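Local coordinates for protein MJ1225 (Methanocaldococcus jannaschii, PDB 3KH5) that binds AMP and ADP with its four CBS motifs and is probably an archaeal relative of the regulatory gamma subunit of AMP-activated kinase, at residues V3-N11 with E99-I107; M30-V40 with G50-V58. All blocks are in the same frame, centred on the assembly; numbering follows the deposited sequence.

Contact 1 (V3-N11 with E99-I107); sequences VRVMKIAQN and ENADIDEAI. With ADP (adenosine-5'-diphosphate), chain B.
Arg4 and Asp102 bring their backbones together in a single bridge, with CA atoms 4.0 Å apart. On one side of this pair Ile103 N donates to Val3 O at 2.8 Å; on the other Val5 N donates to Ala101 O at 2.9 Å, a nearly straight bond (165°). Beyond the bridge each chain turns helical: residues 5-8 coil into a short turn, and Asp102 N-caps helix 103-112, its OD1 accepting Glu105 N in one of two modelled positions of the side chain. Aspartate suits that place because its short side chain reaches back to the backbone N-H groups of the first turn, which have no earlier helical carbonyl to bond. A water beside the bridge accepts from Met6 N and donates to Glu99 O and Ala101 O, tying in backbone groups that do not meet directly.

Arg4 bends at chi2 and chi3 so that its guanidinium edge reaches the backbone of Asn100: NE donates to Asn100 O at 2.9 Å, coming from above that carbonyl's plane, while NH2 adds a weak bond. The length of arginine lets it reach a loop carbonyl that lies beyond the bridge. Val5 is the apolar centre. With CG1 anti to its carbonyl carbon (chi1 -71°), that methyl rests 3.6 Å from Ala106 CB, and CG2 lies against Ala101 CB; the two alanines are small enough to admit the branched valine. Farther on, Ile8 and Ile103 cross at about a right angle, their CD1 methyls tightly packed at 3.5 Å.

The segment near the chain's start thus packs along the beginning of helix 103-112, uniting parts of the first and second CBS sequence ranges. Ile8 also touches Asp135 and Ala139 of helix 133-140, whose Leu140 meets Ile103, while Met6 packs on Ile120 of strand 117-121 and Ile128 of strand 127-132.

Contact 2 (M30-V40 with G50-V58); sequences MNENKYRRLPV and GIITSMDIV. With ADP (adenosine-5'-diphosphate), chain B; ADP (adenosine-5'-diphosphate), chain D.
Leu38 and Ile52 pair through two backbone bonds, Leu38 N to Ile52 O at 2.8 Å and Ile52 N to Leu38 O at 2.9 Å, at the tightly packed middle of the hairpin. Ile52 CG2 lies against Leu38 CB, branched aliphatics suiting this buried strand face, and Met30 CE presses on Ser54 CB. Val40 N bonds Gly50 O well and only the return bond is weak, glycine fitting where a CB would crowd Val40. Looser is the weak bond Ser54 N to Arg36 O. This is the antiparallel hairpin of a CBS motif running into its helix, where Thr53 and Asp56 form a capping box. The other face, with Arg37 and Ile51, opens onto nucleotides rather than packed protein. Thr53 OG1 donates to O2A of ADP (chain D), and the carboxylate of Asp56 grips both ribose hydroxyls. Arg37 CG, anti to N (chi1 178°), lies against Ile51 CD1, and the guanidinium goes on to that ADP, NH1 meeting O3B at 2.8 Å. Arg37 O accepts a hydrogen bond from N6 of ADP (chain B) at 2.9 Å, and this adenine lies over one face of the Tyr35 ring. With alanine in place of Tyr35 the adenine is likely to lose that flat support and be held less firmly, although N6 still meets Arg37 O.

Contact 1 and contact 2 do not touch: their centres are 22 Å apart and their nearest atoms about 6 Å. What connects them is ADP (chain B). At the end of segment 3-11, Gln10 faces the ribose and the N3 side of the adenine, whereas segment 30-40 brings Tyr35 and the Arg37 carbonyl to the base. Thr132, Asp135, Arg180 and Val15 also bond this nucleotide, so the site draws on widely separated parts of the chain. Contact 2 alone reaches ADP (chain D), placing its hairpin between two sites, while contact 1 lies farther out, about 21 Å from the chain centre against 8 Å for contact 2.

Contact 1 (V3-N11 with E99-I107)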
loop_
_atom_site.group_PDB
_atom_site.type_symbol
_atom_site.label_atom_id
_atom_site.label_comp_id
_atom_site.label_asym_id
_atom_site.label_seq_id
_atom_site.Cartn_x
_atom_site.Cartn_y
_atom_site.Cartn_z
ATOM N N VAL A 3 -5.695 25.747 7.225
ATOM C CA VAL A 3 -6.633 24.834 6.504
ATOM C C VAL A 3 -6.619 23.461 7.186
ATOM O O VAL A 3 -5.766 22.625 6.875
ATOM C CB VAL A 3 -6.249 24.687 5.002
ATOM C CG1 VAL A 3 -7.345 23.960 4.231
ATOM C CG2 VAL A 3 -5.969 26.048 4.372
ATOM N N ARG A 4 -7.561 23.228 8.102
ATOM C CA ARG A 4 -7.525 22.016 8.931
ATOM C C ARG A 4 -7.762 20.741 8.135
ATOM O O ARG A 4 -8.689 20.670 7.322
ATOM C CB ARG A 4 -8.491 22.107 10.117
ATOM C CG ARG A 4 -8.250 23.323 10.985
ATOM C CD ARG A 4 -8.010 22.958 12.434
ATOM N NE ARG A 4 -6.744 23.539 12.878
ATOM C CZ ARG A 4 -6.585 24.787 13.312
ATOM N NH1 ARG A 4 -7.620 25.620 13.392
ATOM N NH2 ARG A 4 -5.380 25.206 13.679
ATOM N N VAL A 5 -6.908 19.741 8.371
ATOM C CA VAL A 5 -7.029 18.437 7.707
ATOM C C VAL A 5 -8.390 17.813 7.963
ATOM O O VAL A 5 -8.936 17.131 7.091
ATOM C CB VAL A 5 -5.917 17.413 8.107
ATOM C CG1 VAL A 5 -4.585 17.805 7.520
ATOM C CG2 VAL A 5 -5.825 17.221 9.625
ATOM N N MET A 6 -8.931 18.052 9.158
ATOM C CA MET A 6 -10.265 17.577 9.516
ATOM C C MET A 6 -11.334 18.039 8.525
ATOM O O MET A 6 -12.354 17.365 8.357
ATOM C CB MET A 6 -10.639 17.993 10.943
ATOM C CG MET A 6 -10.104 17.061 12.028
ATOM S SD MET A 6 -10.501 15.316 11.765
ATOM C CE MET A 6 -12.307 15.309 12.077
ATOM N N LYS A 7 -11.097 19.177 7.869
ATOM C CA LYS A 7 -12.013 19.694 6.845
ATOM C C LYS A 7 -12.099 18.805 5.600
ATOM O O LYS A 7 -13.137 18.762 4.935
ATOM C CB LYS A 7 -11.658 21.132 6.444
ATOM C CG LYS A 7 -12.341 22.208 7.280
ATOM C CD LYS A 7 -11.445 22.741 8.386
ATOM C CE LYS A 7 -12.258 23.524 9.415
ATOM N NZ LYS A 7 -11.376 24.436 10.236
ATOM N N ILE A 8 -11.007 18.108 5.290
ATOM C CA ILE A 8 -10.976 17.147 4.186
ATOM C C ILE A 8 -11.309 15.758 4.685
ATOM O O ILE A 8 -11.908 14.949 3.961
ATOM C CB ILE A 8 -9.580 17.047 3.558
ATOM C CG1 ILE A 8 -9.133 18.401 3.001
ATOM C CG2 ILE A 8 -9.533 15.955 2.478
ATOM C CD1 ILE A 8 -7.621 18.533 2.967
ATOM N N ALA A 9 -10.905 15.493 5.928
ATOM C CA ALA A 9 -10.940 14.147 6.484
ATOM C C ALA A 9 -12.243 13.440 6.166
ATOM O O ALA A 9 -13.334 13.930 6.478
ATOM C CB ALA A 9 -10.689 14.175 7.985
ATOM N N GLN A 10 -12.099 12.286 5.523
ATOM C CA GLN A 10 -13.215 11.460 5.105
ATOM C C GLN A 10 -14.145 11.213 6.271
ATOM O O GLN A 10 -13.785 10.583 7.273
ATOM C CB GLN A 10 -12.680 10.153 4.554
ATOM C CG GLN A 10 -11.231 9.960 4.937
ATOM C CD GLN A 10 -10.817 8.519 4.990
ATOM O OE1 GLN A 10 -9.646 8.172 4.682
ATOM N NE2 GLN A 10 -11.753 7.656 5.396
ATOM N N ASN A 11 -15.362 11.718 6.102
ATOM C CA ASN A 11 -16.349 11.825 7.159
ATOM C C ASN A 11 -16.907 10.472 7.553
ATOM O O ASN A 11 -17.738 10.372 8.469
ATOM C CB ASN A 11 -17.500 12.678 6.649
ATOM C CG ASN A 11 -18.258 11.996 5.532
ATOM O OD1 ASN A 11 -18.051 12.292 4.355
ATOM N ND2 ASN A 11 -19.130 11.058 5.893
ATOM N N GLU A 99 -5.967 16.464 15.895
ATOM C CA GLU A 99 -7.223 16.894 15.246
ATOM C C GLU A 99 -7.232 18.363 14.790
ATOM O O GLU A 99 -8.095 18.773 14.000
ATOM C CB GLU A 99 -8.492 16.521 16.052
ATOM C CG GLU A 99 -8.502 16.892 17.541
ATOM C CD GLU A 99 -9.818 16.525 18.242
ATOM O OE1 GLU A 99 -10.815 16.206 17.549
ATOM O OE2 GLU A 99 -9.856 16.567 19.491
ATOM N N ASN A 100 -6.260 19.140 15.271
ATOM C CA ASN A 100 -6.090 20.530 14.843
ATOM C C ASN A 100 -4.946 20.759 13.849
ATOM O O ASN A 100 -4.534 21.900 13.627
ATOM C CB ASN A 100 -5.952 21.474 16.050
ATOM C CG ASN A 100 -4.685 21.231 16.861
ATOM O OD1 ASN A 100 -4.513 20.176 17.476
ATOM N ND2 ASN A 100 -3.796 22.219 16.875
ATOM N N ALA A 101 -4.444 19.679 13.253
ATOM C CA ALA A 101 -3.401 19.766 12.230
ATOM C C ALA A 101 -3.956 20.367 10.943
ATOM O O ALA A 101 -5.114 20.120 10.590
ATOM C CB ALA A 101 -2.826 18.386 11.953
ATOM N N ASP A 102 -3.135 21.152 10.248
ATOM C CA ASP A 102 -3.524 21.692 8.949
ATOM C C ASP A 102 -2.934 20.857 7.820
ATOM O O ASP A 102 -2.074 20.001 8.049
ATOM C CB ASP A 102 -3.111 23.165 8.799
ATOM C CG ASP A 102 -1.673 23.324 8.341
ATOM O OD1 ASP A 102 -0.805 22.561 8.822
ATOM O OD2 ASP A 102 -1.412 24.222 7.509
ATOM N N ILE A 103 -3.413 21.123 6.608
ATOM C CA ILE A 103 -2.978 20.433 5.387
ATOM C C ILE A 103 -1.463 20.444 5.113
ATOM O O ILE A 103 -0.909 19.451 4.626
ATOM C CB ILE A 103 -3.727 21.049 4.177
ATOM C CG1 ILE A 103 -3.983 20.000 3.089
ATOM C CG2 ILE A 103 -3.006 22.310 3.645
ATOM C CD1 ILE A 103 -4.930 20.503 1.942
ATOM N N ASP A 104 -0.820 21.576 5.412
ATOM C CA ASP A 104 0.626 21.754 5.258
ATOM C C ASP A 104 1.356 20.695 6.050
ATOM O O ASP A 104 2.275 20.047 5.543
ATOM C CB ASP A 104 1.067 23.128 5.776
ATOM C CG ASP A 104 0.996 24.213 4.721
ATOM O OD1 ASP A 104 0.175 24.105 3.784
ATOM O OD2 ASP A 104 1.766 25.191 4.836
ATOM N N GLU A 105 0.939 20.526 7.300
ATOM C CA GLU A 105 1.533 19.522 8.154
ATOM C C GLU A 105 1.358 18.121 7.562
ATOM O O GLU A 105 2.319 17.354 7.506
ATOM C CB GLU A 105 0.951 19.593 9.560
ATOM C CG GLU A 105 1.805 18.880 10.589
ATOM C CD GLU A 105 1.092 18.678 11.904
ATOM O OE1 GLU A 105 -0.033 19.192 12.064
ATOM O OE2 GLU A 105 1.657 18.004 12.789
ATOM N N ALA A 106 0.143 17.796 7.118
ATOM C CA ALA A 106 -0.140 16.484 6.527
ATOM C C ALA A 106 0.779 16.213 5.343
ATOM O O ALA A 106 1.371 15.136 5.240
ATOM C CB ALA A 106 -1.599 16.386 6.104
ATOM N N ILE A 107 0.904 17.208 4.468
ATOM C CA ILE A 107 1.768 17.115 3.295
ATOM C C ILE A 107 3.233 16.889 3.675
ATOM O O ILE A 107 3.883 16.000 3.119
ATOM C CB ILE A 107 1.588 18.336 2.356
ATOM C CG1 ILE A 107 0.229 18.249 1.647
ATOM C CG2 ILE A 107 2.710 18.400 1.321
ATOM C CD1 ILE A 107 -0.234 19.544 0.990
HETATM P PB ADP B . -4.643 2.805 1.508
HETATM O O1B ADP B . -5.887 2.006 1.613
HETATM O O2B ADP B . -3.766 2.378 0.210
HETATM O O3B ADP B . -3.648 2.579 2.741
HETATM P PA ADP B . -5.307 4.997 -0.050
HETATM O O1A ADP B . -5.798 4.045 -1.096
HETATM O O2A ADP B . -5.860 6.543 -0.028
HETATM O O3A ADP B . -4.903 4.390 1.416
HETATM O "O5'" ADP B . -6.775 4.799 0.678
HETATM C "C5'" ADP B . -8.007 4.355 0.024
HETATM C "C4'" ADP B . -9.201 5.329 0.266
HETATM O "O4'" ADP B . -10.118 4.902 1.324
HETATM C "C3'" ADP B . -8.641 6.694 0.673
HETATM O "O3'" ADP B . -9.277 7.741 -0.089
HETATM C "C2'" ADP B . -8.938 6.841 2.163
HETATM O "O2'" ADP B . -9.583 8.103 2.345
HETATM C "C1'" ADP B . -9.907 5.703 2.532
HETATM N N9 ADP B . -9.469 4.758 3.638
HETATM C C8 ADP B . -8.279 4.159 3.752
HETATM N N7 ADP B . -8.265 3.390 4.844
HETATM C C5 ADP B . -9.453 3.489 5.433
HETATM C C6 ADP B . -10.019 2.929 6.579
HETATM N N6 ADP B . -9.319 2.095 7.346
HETATM N N1 ADP B . -11.287 3.248 6.904
HETATM C C2 ADP B . -11.994 4.083 6.150
HETATM N N3 ADP B . -11.482 4.630 5.052
HETATM C C4 ADP B . -10.219 4.358 4.669
HETATM O O HOH W 1 -7.546 19.278 11.573
#

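Contact 2 (M30-V40 with G50-V58)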
loop_
_atom_site.group_PDB
_atom_site.type_symbol
_atom_site.label_atom_id
_atom_site.label_comp_id
_atom_site.label_asym_id
_atom_site.label_seq_id
_atom_site.Cartn_x
_atom_site.Cartn_y
_atom_site.Cartn_z
ATOM N N MET A 30 -9.539 -6.454 5.644
ATOM C CA MET A 30 -8.880 -5.773 4.521
ATOM C C MET A 30 -9.558 -6.057 3.196
ATOM O O MET A 30 -9.950 -5.134 2.476
ATOM C CB MET A 30 -7.421 -6.208 4.395
ATOM C CG MET A 30 -6.484 -5.567 5.382
ATOM S SD MET A 30 -4.778 -5.964 4.975
ATOM C CE MET A 30 -4.361 -4.566 3.942
ATOM N N ASN A 31 -9.671 -7.344 2.877
ATOM C CA ASN A 31 -10.229 -7.787 1.609
ATOM C C ASN A 31 -11.680 -7.391 1.435
ATOM O O ASN A 31 -12.098 -7.032 0.335
ATOM C CB ASN A 31 -10.085 -9.303 1.444
ATOM C CG ASN A 31 -8.794 -9.687 0.762
ATOM O OD1 ASN A 31 -7.818 -8.941 0.798
ATOM N ND2 ASN A 31 -8.783 -10.855 0.126
ATOM N N GLU A 32 -12.441 -7.458 2.524
ATOM C CA GLU A 32 -13.873 -7.181 2.477
ATOM C C GLU A 32 -14.156 -5.706 2.259
ATOM O O GLU A 32 -14.816 -5.330 1.288
ATOM C CB GLU A 32 -14.570 -7.664 3.751
ATOM C CG GLU A 32 -14.928 -9.142 3.734
ATOM C CD GLU A 32 -15.331 -9.677 5.100
ATOM O OE1 GLU A 32 -15.811 -8.890 5.947
ATOM O OE2 GLU A 32 -15.172 -10.896 5.325
ATOM N N ASN A 33 -13.641 -4.877 3.163
ATOM C CA ASN A 33 -13.891 -3.442 3.146
ATOM C C ASN A 33 -13.136 -2.686 2.053
ATOM O O ASN A 33 -13.372 -1.490 1.856
ATOM C CB ASN A 33 -13.554 -2.844 4.512
ATOM C CG ASN A 33 -14.426 -3.396 5.615
ATOM O OD1 ASN A 33 -15.601 -3.046 5.729
ATOM N ND2 ASN A 33 -13.856 -4.264 6.442
ATOM N N LYS A 34 -12.235 -3.383 1.360
ATOM C CA LYS A 34 -11.384 -2.803 0.306
ATOM C C LYS A 34 -10.352 -1.808 0.849
ATOM O O LYS A 34 -9.588 -1.211 0.082
ATOM C CB LYS A 34 -12.226 -2.160 -0.805
ATOM C CG LYS A 34 -11.737 -2.512 -2.215
ATOM C CD LYS A 34 -12.051 -1.372 -3.190
ATOM C CE LYS A 34 -11.661 -1.743 -4.618
ATOM N NZ LYS A 34 -10.197 -2.005 -4.777
ATOM N N TYR A 35 -10.336 -1.640 2.171
ATOM C CA TYR A 35 -9.341 -0.801 2.836
ATOM C C TYR A 35 -8.091 -1.579 3.165
ATOM O O TYR A 35 -8.113 -2.544 3.936
ATOM C CB TYR A 35 -9.915 -0.129 4.083
ATOM C CG TYR A 35 -11.076 0.760 3.736
ATOM C CD1 TYR A 35 -10.968 1.700 2.708
ATOM C CD2 TYR A 35 -12.291 0.648 4.403
ATOM C CE1 TYR A 35 -12.037 2.514 2.362
ATOM C CE2 TYR A 35 -13.370 1.463 4.067
ATOM C CZ TYR A 35 -13.234 2.393 3.046
ATOM O OH TYR A 35 -14.295 3.201 2.708
ATOM N N ARG A 36 -6.997 -1.135 2.563
ATOM C CA ARG A 36 -5.719 -1.799 2.721
ATOM C C ARG A 36 -4.825 -1.141 3.794
ATOM O O ARG A 36 -3.620 -1.402 3.850
ATOM C CB ARG A 36 -5.019 -1.916 1.358
ATOM C CG ARG A 36 -5.346 -3.214 0.580
ATOM C CD ARG A 36 -6.853 -3.491 0.412
ATOM N NE ARG A 36 -7.127 -4.898 0.101
ATOM C CZ ARG A 36 -7.742 -5.336 -0.997
ATOM N NH1 ARG A 36 -8.180 -4.482 -1.917
ATOM N NH2 ARG A 36 -7.930 -6.638 -1.173
ATOM N N ARG A 37 -5.425 -0.307 4.645
ATOM C CA ARG A 37 -4.716 0.338 5.761
ATOM C C ARG A 37 -5.618 0.371 6.991
ATOM O O ARG A 37 -6.605 1.112 7.025
ATOM C CB ARG A 37 -4.286 1.760 5.376
ATOM C CG ARG A 37 -3.573 2.557 6.480
ATOM C CD ARG A 37 -3.421 4.046 6.118
ATOM N NE ARG A 37 -2.910 4.226 4.760
ATOM C CZ ARG A 37 -1.623 4.321 4.434
ATOM N NH1 ARG A 37 -0.680 4.277 5.370
ATOM N NH2 ARG A 37 -1.280 4.467 3.158
ATOM N N LEU A 38 -5.282 -0.436 7.997
ATOM C CA LEU A 38 -6.134 -0.574 9.181
ATOM C C LEU A 38 -5.477 -0.137 10.494
ATOM O O LEU A 38 -4.557 -0.817 10.979
ATOM C CB LEU A 38 -6.634 -2.020 9.326
ATOM C CG LEU A 38 -7.382 -2.717 8.184
ATOM C CD1 LEU A 38 -7.693 -4.158 8.564
ATOM C CD2 LEU A 38 -8.657 -1.979 7.808
ATOM N N PRO A 39 -5.951 0.987 11.083
ATOM C CA PRO A 39 -5.557 1.348 12.446
ATOM C C PRO A 39 -5.938 0.254 13.429
ATOM O O PRO A 39 -7.004 -0.361 13.309
ATOM C CB PRO A 39 -6.378 2.611 12.732
ATOM C CG PRO A 39 -6.635 3.199 11.403
ATOM C CD PRO A 39 -6.816 2.023 10.483
ATOM N N VAL A 40 -5.040 0.004 14.373
ATOM C CA VAL A 40 -5.295 -0.923 15.452
ATOM C C VAL A 40 -5.578 -0.071 16.690
ATOM O O VAL A 40 -4.779 0.796 17.065
ATOM C CB VAL A 40 -4.124 -1.915 15.652
ATOM C CG1 VAL A 40 -4.478 -2.960 16.697
ATOM C CG2 VAL A 40 -3.775 -2.605 14.330
ATOM N N GLY A 50 -1.606 0.890 17.110
ATOM C CA GLY A 50 -0.889 0.257 16.004
ATOM C C GLY A 50 -1.541 0.530 14.667
ATOM O O GLY A 50 -2.562 1.216 14.596
ATOM N N ILE A 51 -0.938 0.001 13.606
ATOM C CA ILE A 51 -1.488 0.079 12.254
ATOM C C ILE A 51 -0.987 -1.130 11.458
ATOM O O ILE A 51 0.138 -1.592 11.664
ATOM C CB ILE A 51 -1.131 1.430 11.562
ATOM C CG1 ILE A 51 -1.928 1.621 10.263
ATOM C CG2 ILE A 51 0.385 1.569 11.343
ATOM C CD1 ILE A 51 -2.049 3.075 9.815
ATOM N N ILE A 52 -1.830 -1.657 10.576
ATOM C CA ILE A 52 -1.479 -2.826 9.774
ATOM C C ILE A 52 -1.956 -2.602 8.346
ATOM O O ILE A 52 -3.114 -2.236 8.122
ATOM C CB ILE A 52 -2.065 -4.138 10.387
ATOM C CG1 ILE A 52 -1.555 -5.379 9.648
ATOM C CG2 ILE A 52 -3.602 -4.113 10.445
ATOM C CD1 ILE A 52 -0.329 -6.009 10.309
ATOM N N THR A 53 -1.049 -2.773 7.389
ATOM C CA THR A 53 -1.371 -2.583 5.978
ATOM C C THR A 53 -1.024 -3.856 5.222
ATOM O O THR A 53 -0.486 -4.802 5.805
ATOM C CB THR A 53 -0.574 -1.419 5.350
ATOM O OG1 THR A 53 0.794 -1.816 5.183
ATOM C CG2 THR A 53 -0.647 -0.150 6.213
ATOM N N SER A 54 -1.306 -3.869 3.922
ATOM C CA SER A 54 -1.003 -5.026 3.081
ATOM C C SER A 54 0.493 -5.305 2.995
ATOM O O SER A 54 0.900 -6.442 2.768
ATOM C CB SER A 54 -1.596 -4.857 1.680
ATOM O OG SER A 54 -1.160 -3.655 1.076
ATOM N N MET A 55 1.302 -4.262 3.170
ATOM C CA MET A 55 2.755 -4.404 3.172
ATOM C C MET A 55 3.253 -5.206 4.361
ATOM O O MET A 55 4.193 -5.986 4.231
ATOM C CB MET A 55 3.433 -3.039 3.136
ATOM C CG MET A 55 3.661 -2.560 1.727
ATOM S SD MET A 55 5.030 -3.462 0.990
ATOM C CE MET A 55 4.158 -4.100 -0.450
ATOM N N ASP A 56 2.621 -5.027 5.514
ATOM C CA ASP A 56 2.938 -5.840 6.684
ATOM C C ASP A 56 2.610 -7.307 6.440
ATOM O O ASP A 56 3.306 -8.200 6.932
ATOM C CB ASP A 56 2.156 -5.348 7.894
ATOM C CG ASP A 56 2.557 -3.959 8.315
ATOM O OD1 ASP A 56 3.763 -3.742 8.556
ATOM O OD2 ASP A 56 1.665 -3.090 8.423
ATOM N N ILE A 57 1.532 -7.544 5.695
ATOM C CA ILE A 57 1.116 -8.898 5.338
ATOM C C ILE A 57 2.115 -9.505 4.355
ATOM O O ILE A 57 2.464 -10.680 4.471
ATOM C CB ILE A 57 -0.313 -8.945 4.723
ATOM C CG1 ILE A 57 -1.368 -8.394 5.698
ATOM C CG2 ILE A 57 -0.668 -10.376 4.243
ATOM C CD1 ILE A 57 -1.554 -9.194 6.993
ATOM N N VAL A 58 2.571 -8.703 3.393
ATOM C CA VAL A 58 3.606 -9.128 2.435
ATOM C C VAL A 58 4.933 -9.475 3.136
ATOM O O VAL A 58 5.626 -10.420 2.747
ATOM C CB VAL A 58 3.804 -8.079 1.305
ATOM C CG1 VAL A 58 5.024 -8.398 0.441
ATOM C CG2 VAL A 58 2.560 -8.007 0.435
HETATM P PB ADP B . -4.643 2.805 1.508
HETATM O O1B ADP B . -5.887 2.006 1.613
HETATM O O2B ADP B . -3.766 2.378 0.210
HETATM O O3B ADP B . -3.648 2.579 2.741
HETATM P PA ADP B . -5.307 4.997 -0.050
HETATM O O1A ADP B . -5.798 4.045 -1.096
HETATM O O2A ADP B . -5.860 6.543 -0.028
HETATM O O3A ADP B . -4.903 4.390 1.416
HETATM O "O5'" ADP B . -6.775 4.799 0.678
HETATM C "C5'" ADP B . -8.007 4.355 0.024
HETATM C "C4'" ADP B . -9.201 5.329 0.266
HETATM O "O4'" ADP B . -10.118 4.902 1.324
HETATM C "C3'" ADP B . -8.641 6.694 0.673
HETATM O "O3'" ADP B . -9.277 7.741 -0.089
HETATM C "C2'" ADP B . -8.938 6.841 2.163
HETATM O "O2'" ADP B . -9.583 8.103 2.345
HETATM C "C1'" ADP B . -9.907 5.703 2.532
HETATM N N9 ADP B . -9.469 4.758 3.638
HETATM C C8 ADP B . -8.279 4.159 3.752
HETATM N N7 ADP B . -8.265 3.390 4.844
HETATM C C5 ADP B . -9.453 3.489 5.433
HETATM C C6 ADP B . -10.019 2.929 6.579
HETATM N N6 ADP B . -9.319 2.095 7.346
HETATM N N1 ADP B . -11.287 3.248 6.904
HETATM C C2 ADP B . -11.994 4.083 6.150
HETATM N N3 ADP B . -11.482 4.630 5.052
HETATM C C4 ADP B . -10.219 4.358 4.669
HETATM P PB ADP D . 2.293 3.661 2.926
HETATM O O1B ADP D . 3.504 4.128 2.194
HETATM O O2B ADP D . 1.052 3.382 1.908
HETATM O O3B ADP D . 1.731 4.717 4.016
HETATM P PA ADP D . 2.399 1.014 2.948
HETATM O O1A ADP D . 3.529 0.362 2.249
HETATM O O2A ADP D . 1.183 0.035 3.415
HETATM O O3A ADP D . 2.534 2.354 3.783
HETATM O "O5'" ADP D . 3.075 0.433 4.338
HETATM C "C5'" ADP D . 4.510 0.357 4.603
HETATM C "C4'" ADP D . 4.820 0.207 6.125
HETATM O "O4'" ADP D . 4.548 1.495 6.764
HETATM C "C3'" ADP D . 3.980 -0.850 6.873
HETATM O "O3'" ADP D . 4.821 -1.530 7.814
HETATM C "C2'" ADP D . 2.917 -0.010 7.588
HETATM O "O2'" ADP D . 2.450 -0.634 8.795
HETATM C "C1'" ADP D . 3.696 1.260 7.911
HETATM N N9 ADP D . 2.780 2.426 8.082
HETATM C C8 ADP D . 1.798 2.852 7.278
HETATM N N7 ADP D . 1.230 3.940 7.812
HETATM C C5 ADP D . 1.854 4.202 8.956
HETATM C C6 ADP D . 1.724 5.176 9.937
HETATM N N6 ADP D . 0.800 6.127 9.838
HETATM N N1 ADP D . 2.553 5.139 10.995
HETATM C C2 ADP D . 3.484 4.200 11.118
HETATM N N3 ADP D . 3.633 3.258 10.199
HETATM C C4 ADP D . 2.836 3.240 9.120
#